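Long-range contact in alcohol dehydrogenase, zinc-containing (Thermotoga maritima, PDB 1VJ0), which probably works as a zinc-dependent oxidoreductase of the medium-chain alcohol dehydrogenase family: residues A[285-297]-A[313-325]. Sequence-based numbering, arbitrary orientation.
Sequences SELLRRGGFYSVA and WLVLKNATFKGIW
Strands 292-296 and 320-323 are the last two parallel strands of the Rossmann-fold sheet in this zinc-binding dehydrogenase, and the helices entering them, 280-287 and 310-315, meet above one face. The axes of these short segments come within 4.6 Å, and the strands zip together in the parallel pattern: Tyr294 N gives to Thr320 O and Tyr294 O takes from Lys322 N, and Val296 in the same way gives its N-H to Lys322 O and takes one from Ile324 N. Strand 320-323 is outermost within the chain, but it pairs antiparallel with a strand of the second subunit, so the sheet continues across the interface.

On the helix-covered face Phe321 lies obliquely beside Tyr294, ring centroids 5.2 Å apart with planes at 42°, and Leu288 CD2 meets Ala319 CB at 3.8 Å. Small Ser285 suits the close helix approach: its CB sits over the five-membered ring of Trp313, 3.5 Å from the centroid, a CH-pi contact, while OG reaches the Phe321 edge and bonds to Leu281 O. Glu286, bent at chi2 (-73°), brings OE2 to the edge of the indole, where Trp313 NE1 donates in its own ring plane at 3.1 Å but from above the carboxylate plane. A leucine in place of Trp313 would probably leave Glu286 OE2 without this donor and take away the flat face that Ser285 CB rests on.

Lys317 is long enough to follow the 285-288 backbone; bends at chi3 and chi4 turn NZ onto Leu288 O at 2.7 Å, with a weak bond to Ser285 O, and a water links it to Glu286 OE1. Gly291 takes the positive phi of a type II turn and donates N to Lys317 O. Beside it, Arg290 grips Leu316 O side-on, NE at 2.9 Å and NH2 at 2.8 Å, the oxygen lying in the guanidinium plane.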
loop_
_atom_site.group_PDB
_atom_site.type_symbol
_atom_site.label_atom_id
_atom_site.label_comp_id
_atom_site.label_asym_id
_atom_site.label_seq_id
_atom_site.Cartn_x
_atom_site.Cartn_y
_atom_site.Cartn_z
ATOM N N SER A 285 -24.118 0.402 3.766
ATOM C CA SER A 285 -23.778 -0.518 2.662
ATOM C C SER A 285 -24.435 -0.059 1.382
ATOM O O SER A 285 -23.839 -0.101 0.307
ATOM C CB SER A 285 -24.223 -1.954 3.016
ATOM O OG SER A 285 -23.495 -2.493 4.125
ATOM N N GLU A 286 -25.648 0.464 1.493
ATOM C CA GLU A 286 -26.361 0.955 0.324
ATOM C C GLU A 286 -25.890 2.322 -0.166
ATOM O O GLU A 286 -26.260 2.723 -1.250
ATOM C CB GLU A 286 -27.872 1.001 0.590
ATOM C CG GLU A 286 -28.516 -0.359 0.980
ATOM C CD GLU A 286 -28.672 -1.364 -0.155
ATOM O OE1 GLU A 286 -28.198 -1.137 -1.279
ATOM O OE2 GLU A 286 -29.316 -2.427 0.079
ATOM N N LEU A 287 -25.142 3.060 0.650
ATOM C CA LEU A 287 -24.586 4.344 0.258
ATOM C C LEU A 287 -23.195 4.245 -0.370
ATOM O O LEU A 287 -22.693 5.254 -0.929
ATOM C CB LEU A 287 -24.464 5.271 1.478
ATOM C CG LEU A 287 -25.769 5.645 2.185
ATOM C CD1 LEU A 287 -25.429 6.500 3.380
ATOM C CD2 LEU A 287 -26.723 6.342 1.210
ATOM N N LEU A 288 -22.548 3.098 -0.192
ATOM C CA LEU A 288 -21.159 2.900 -0.592
ATOM C C LEU A 288 -21.059 2.679 -2.127
ATOM O O LEU A 288 -21.847 1.892 -2.707
ATOM C CB LEU A 288 -20.620 1.677 0.177
ATOM C CG LEU A 288 -19.108 1.448 0.278
ATOM C CD1 LEU A 288 -18.440 2.560 1.020
ATOM C CD2 LEU A 288 -18.859 0.090 0.972
ATOM N N ARG A 289 -20.115 3.364 -2.793
ATOM C CA ARG A 289 -19.907 3.074 -4.188
ATOM C C ARG A 289 -19.269 1.715 -4.371
ATOM O O ARG A 289 -18.695 1.108 -3.435
ATOM C CB ARG A 289 -19.049 4.107 -4.879
ATOM C CG ARG A 289 -17.576 4.160 -4.513
ATOM C CD ARG A 289 -16.748 4.800 -5.673
ATOM N NE ARG A 289 -15.354 5.081 -5.326
ATOM C CZ ARG A 289 -14.328 4.265 -5.571
ATOM N NH1 ARG A 289 -14.493 3.061 -6.114
ATOM N NH2 ARG A 289 -13.102 4.667 -5.306
ATOM N N ARG A 290 -19.440 1.226 -5.569
ATOM C CA ARG A 290 -18.667 0.076 -6.041
ATOM C C ARG A 290 -17.191 0.429 -5.888
ATOM O O ARG A 290 -16.774 1.453 -6.383
ATOM C CB ARG A 290 -19.015 -0.213 -7.475
ATOM C CG ARG A 290 -20.369 -0.849 -7.599
ATOM C CD ARG A 290 -20.618 -1.382 -8.960
ATOM N NE ARG A 290 -20.323 -2.809 -9.033
ATOM C CZ ARG A 290 -19.935 -3.432 -10.139
ATOM N NH1 ARG A 290 -19.751 -2.753 -11.285
ATOM N NH2 ARG A 290 -19.703 -4.743 -10.116
ATOM N N GLY A 291 -16.451 -0.419 -5.202
ATOM C CA GLY A 291 -15.016 -0.212 -4.884
ATOM C C GLY A 291 -14.782 0.590 -3.615
ATOM O O GLY A 291 -13.636 0.834 -3.246
ATOM N N GLY A 292 -15.870 0.995 -2.954
ATOM C CA GLY A 292 -15.836 1.798 -1.746
ATOM C C GLY A 292 -15.244 1.139 -0.498
ATOM O O GLY A 292 -15.088 -0.115 -0.432
ATOM N N PHE A 293 -14.922 1.979 0.491
ATOM C CA PHE A 293 -14.287 1.553 1.745
ATOM C C PHE A 293 -15.090 1.950 2.973
ATOM O O PHE A 293 -15.473 3.084 3.162
ATOM C CB PHE A 293 -12.866 2.142 1.765
ATOM C CG PHE A 293 -11.950 1.525 2.760
ATOM C CD1 PHE A 293 -12.067 1.836 4.089
ATOM C CD2 PHE A 293 -10.915 0.726 2.350
ATOM C CE1 PHE A 293 -11.198 1.304 5.015
ATOM C CE2 PHE A 293 -10.018 0.218 3.266
ATOM C CZ PHE A 293 -10.187 0.509 4.615
ATOM N N TYR A 294 -15.420 0.983 3.811
ATOM C CA TYR A 294 -16.271 1.229 4.950
ATOM C C TYR A 294 -15.506 0.845 6.225
ATOM O O TYR A 294 -15.314 -0.322 6.471
ATOM C CB TYR A 294 -17.492 0.355 4.794
ATOM C CG TYR A 294 -18.724 0.665 5.608
ATOM C CD1 TYR A 294 -18.747 1.596 6.651
ATOM C CD2 TYR A 294 -19.904 0.083 5.245
ATOM C CE1 TYR A 294 -19.921 1.848 7.365
ATOM C CE2 TYR A 294 -21.081 0.345 5.941
ATOM C CZ TYR A 294 -21.077 1.237 6.998
ATOM O OH TYR A 294 -22.276 1.486 7.629
ATOM N N SER A 295 -15.080 1.828 7.022
ATOM C CA SER A 295 -14.427 1.612 8.293
ATOM C C SER A 295 -15.503 1.582 9.340
ATOM O O SER A 295 -16.257 2.540 9.482
ATOM C CB SER A 295 -13.442 2.731 8.677
ATOM O OG SER A 295 -12.209 2.563 7.970
ATOM N N VAL A 296 -15.537 0.490 10.091
ATOM C CA VAL A 296 -16.521 0.283 11.125
ATOM C C VAL A 296 -15.835 0.399 12.481
ATOM O O VAL A 296 -15.083 -0.481 12.894
ATOM C CB VAL A 296 -17.233 -1.065 10.947
ATOM C CG1 VAL A 296 -18.284 -1.210 11.971
ATOM C CG2 VAL A 296 -17.818 -1.159 9.553
ATOM N N ALA A 297 -16.131 1.481 13.189
ATOM C CA ALA A 297 -15.392 1.829 14.425
ATOM C C ALA A 297 -16.278 2.127 15.630
ATOM O O ALA A 297 -15.760 2.245 16.709
ATOM C CB ALA A 297 -14.463 2.978 14.180
ATOM N N TRP A 313 -23.778 -6.382 -1.103
ATOM C CA TRP A 313 -22.964 -5.435 -0.346
ATOM C C TRP A 313 -21.483 -5.678 -0.364
ATOM O O TRP A 313 -20.758 -4.726 -0.188
ATOM C CB TRP A 313 -23.405 -5.333 1.113
ATOM C CG TRP A 313 -24.776 -4.902 1.221
ATOM C CD1 TRP A 313 -25.547 -4.366 0.236
ATOM C CD2 TRP A 313 -25.602 -4.966 2.389
ATOM N NE1 TRP A 313 -26.798 -4.099 0.726
ATOM C CE2 TRP A 313 -26.856 -4.464 2.040
ATOM C CE3 TRP A 313 -25.393 -5.379 3.704
ATOM C CZ2 TRP A 313 -27.919 -4.385 2.939
ATOM C CZ3 TRP A 313 -26.490 -5.305 4.606
ATOM C CH2 TRP A 313 -27.699 -4.805 4.206
ATOM N N LEU A 314 -21.050 -6.932 -0.526
ATOM C CA LEU A 314 -19.628 -7.235 -0.618
ATOM C C LEU A 314 -19.164 -7.563 -2.005
ATOM O O LEU A 314 -18.344 -6.844 -2.519
ATOM C CB LEU A 314 -19.215 -8.407 0.250
ATOM C CG LEU A 314 -18.765 -8.140 1.654
ATOM C CD1 LEU A 314 -18.537 -9.527 2.336
ATOM C CD2 LEU A 314 -17.543 -7.275 1.748
ATOM N N VAL A 315 -19.674 -8.640 -2.593
ATOM C CA VAL A 315 -19.088 -9.180 -3.846
ATOM C C VAL A 315 -19.335 -8.251 -5.045
ATOM O O VAL A 315 -18.383 -7.730 -5.724
ATOM C CB VAL A 315 -19.597 -10.606 -4.102
ATOM C CG1 VAL A 315 -19.074 -11.165 -5.443
ATOM C CG2 VAL A 315 -19.255 -11.494 -2.932
ATOM N N LEU A 316 -20.616 -8.036 -5.340
ATOM C CA LEU A 316 -20.966 -7.222 -6.505
ATOM C C LEU A 316 -20.405 -5.789 -6.352
ATOM O O LEU A 316 -19.979 -5.120 -7.340
ATOM C CB LEU A 316 -22.488 -7.179 -6.649
ATOM C CG LEU A 316 -22.989 -6.437 -7.881
ATOM C CD1 LEU A 316 -22.503 -7.161 -9.138
ATOM C CD2 LEU A 316 -24.516 -6.393 -7.845
ATOM N N LYS A 317 -20.418 -5.306 -5.123
ATOM C CA LYS A 317 -19.796 -4.015 -4.829
ATOM C C LYS A 317 -18.269 -3.971 -4.832
ATOM O O LYS A 317 -17.708 -2.900 -4.804
ATOM C CB LYS A 317 -20.317 -3.490 -3.486
ATOM C CG LYS A 317 -20.762 -2.119 -3.605
ATOM C CD LYS A 317 -21.295 -1.564 -2.322
ATOM C CE LYS A 317 -22.802 -1.581 -2.301
ATOM N NZ LYS A 317 -23.403 -0.342 -2.726
ATOM N N ASN A 318 -17.568 -5.107 -4.800
ATOM C CA ASN A 318 -16.129 -5.118 -4.607
ATOM C C ASN A 318 -15.731 -4.177 -3.437
ATOM O O ASN A 318 -14.762 -3.397 -3.521
ATOM C CB ASN A 318 -15.418 -4.810 -5.929
ATOM C CG ASN A 318 -13.978 -5.309 -5.986
ATOM O OD1 ASN A 318 -13.697 -6.357 -6.580
ATOM N ND2 ASN A 318 -13.046 -4.525 -5.424
ATOM N N ALA A 319 -16.508 -4.272 -2.350
ATOM C CA ALA A 319 -16.402 -3.363 -1.215
ATOM C C ALA A 319 -15.405 -3.850 -0.188
ATOM O O ALA A 319 -15.207 -5.029 -0.017
ATOM C CB ALA A 319 -17.788 -3.197 -0.523
ATOM N N THR A 320 -14.728 -2.922 0.477
ATOM C CA THR A 320 -13.925 -3.249 1.650
ATOM C C THR A 320 -14.673 -2.811 2.891
ATOM O O THR A 320 -15.048 -1.621 3.018
ATOM C CB THR A 320 -12.541 -2.533 1.597
ATOM O OG1 THR A 320 -11.839 -2.916 0.410
ATOM C CG2 THR A 320 -11.621 -2.982 2.715
ATOM N N PHE A 321 -14.913 -3.747 3.803
ATOM C CA PHE A 321 -15.404 -3.440 5.160
ATOM C C PHE A 321 -14.262 -3.716 6.103
ATOM O O PHE A 321 -13.640 -4.820 6.061
ATOM C CB PHE A 321 -16.582 -4.337 5.583
ATOM C CG PHE A 321 -17.922 -4.008 4.872
ATOM C CD1 PHE A 321 -18.057 -4.166 3.508
ATOM C CD2 PHE A 321 -19.047 -3.641 5.601
ATOM C CE1 PHE A 321 -19.291 -3.909 2.868
ATOM C CE2 PHE A 321 -20.241 -3.345 4.954
ATOM C CZ PHE A 321 -20.366 -3.497 3.604
ATOM N N LYS A 322 -13.902 -2.728 6.892
ATOM C CA LYS A 322 -12.717 -2.854 7.732
ATOM C C LYS A 322 -13.092 -2.503 9.156
ATOM O O LYS A 322 -13.437 -1.367 9.404
ATOM C CB LYS A 322 -11.654 -1.868 7.232
ATOM C CG LYS A 322 -10.391 -1.749 8.057
ATOM C CD LYS A 322 -9.514 -2.966 7.863
ATOM C CE LYS A 322 -8.670 -3.266 9.071
ATOM N NZ LYS A 322 -8.094 -4.668 9.042
ATOM N N GLY A 323 -13.027 -3.459 10.094
ATOM C CA GLY A 323 -13.303 -3.125 11.477
ATOM C C GLY A 323 -12.100 -2.428 12.094
ATOM O O GLY A 323 -10.946 -2.753 11.761
ATOM N N ILE A 324 -12.362 -1.505 13.023
ATOM C CA ILE A 324 -11.335 -0.682 13.656
ATOM C C ILE A 324 -11.329 -0.905 15.182
ATOM O O ILE A 324 -12.336 -0.634 15.871
ATOM C CB ILE A 324 -11.550 0.837 13.329
ATOM C CG1 ILE A 324 -11.673 1.056 11.836
ATOM C CG2 ILE A 324 -10.450 1.686 13.983
ATOM C CD1 ILE A 324 -10.469 0.698 11.032
ATOM N N TRP A 325 -10.230 -1.457 15.686
ATOM C CA TRP A 325 -10.066 -1.693 17.096
ATOM C C TRP A 325 -9.063 -0.673 17.683
ATOM O O TRP A 325 -7.877 -0.705 17.337
ATOM C CB TRP A 325 -9.572 -3.122 17.373
ATOM C CG TRP A 325 -9.511 -3.381 18.841
ATOM C CD1 TRP A 325 -8.410 -3.655 19.610
ATOM C CD2 TRP A 325 -10.612 -3.365 19.707
ATOM N NE1 TRP A 325 -8.780 -3.810 20.920
ATOM C CE2 TRP A 325 -10.134 -3.642 21.007
ATOM C CE3 TRP A 325 -11.995 -3.170 19.515
ATOM C CZ2 TRP A 325 -10.969 -3.692 22.120
ATOM C CZ3 TRP A 325 -12.830 -3.187 20.631
ATOM C CH2 TRP A 325 -12.306 -3.468 21.919
HETATM O O HOH W 1 -26.028 -1.205 -2.811
HETATM O O HOH W 2 -11.909 -1.766 -4.659
HETATM O O HOH W 3 -13.615 0.795 17.692
#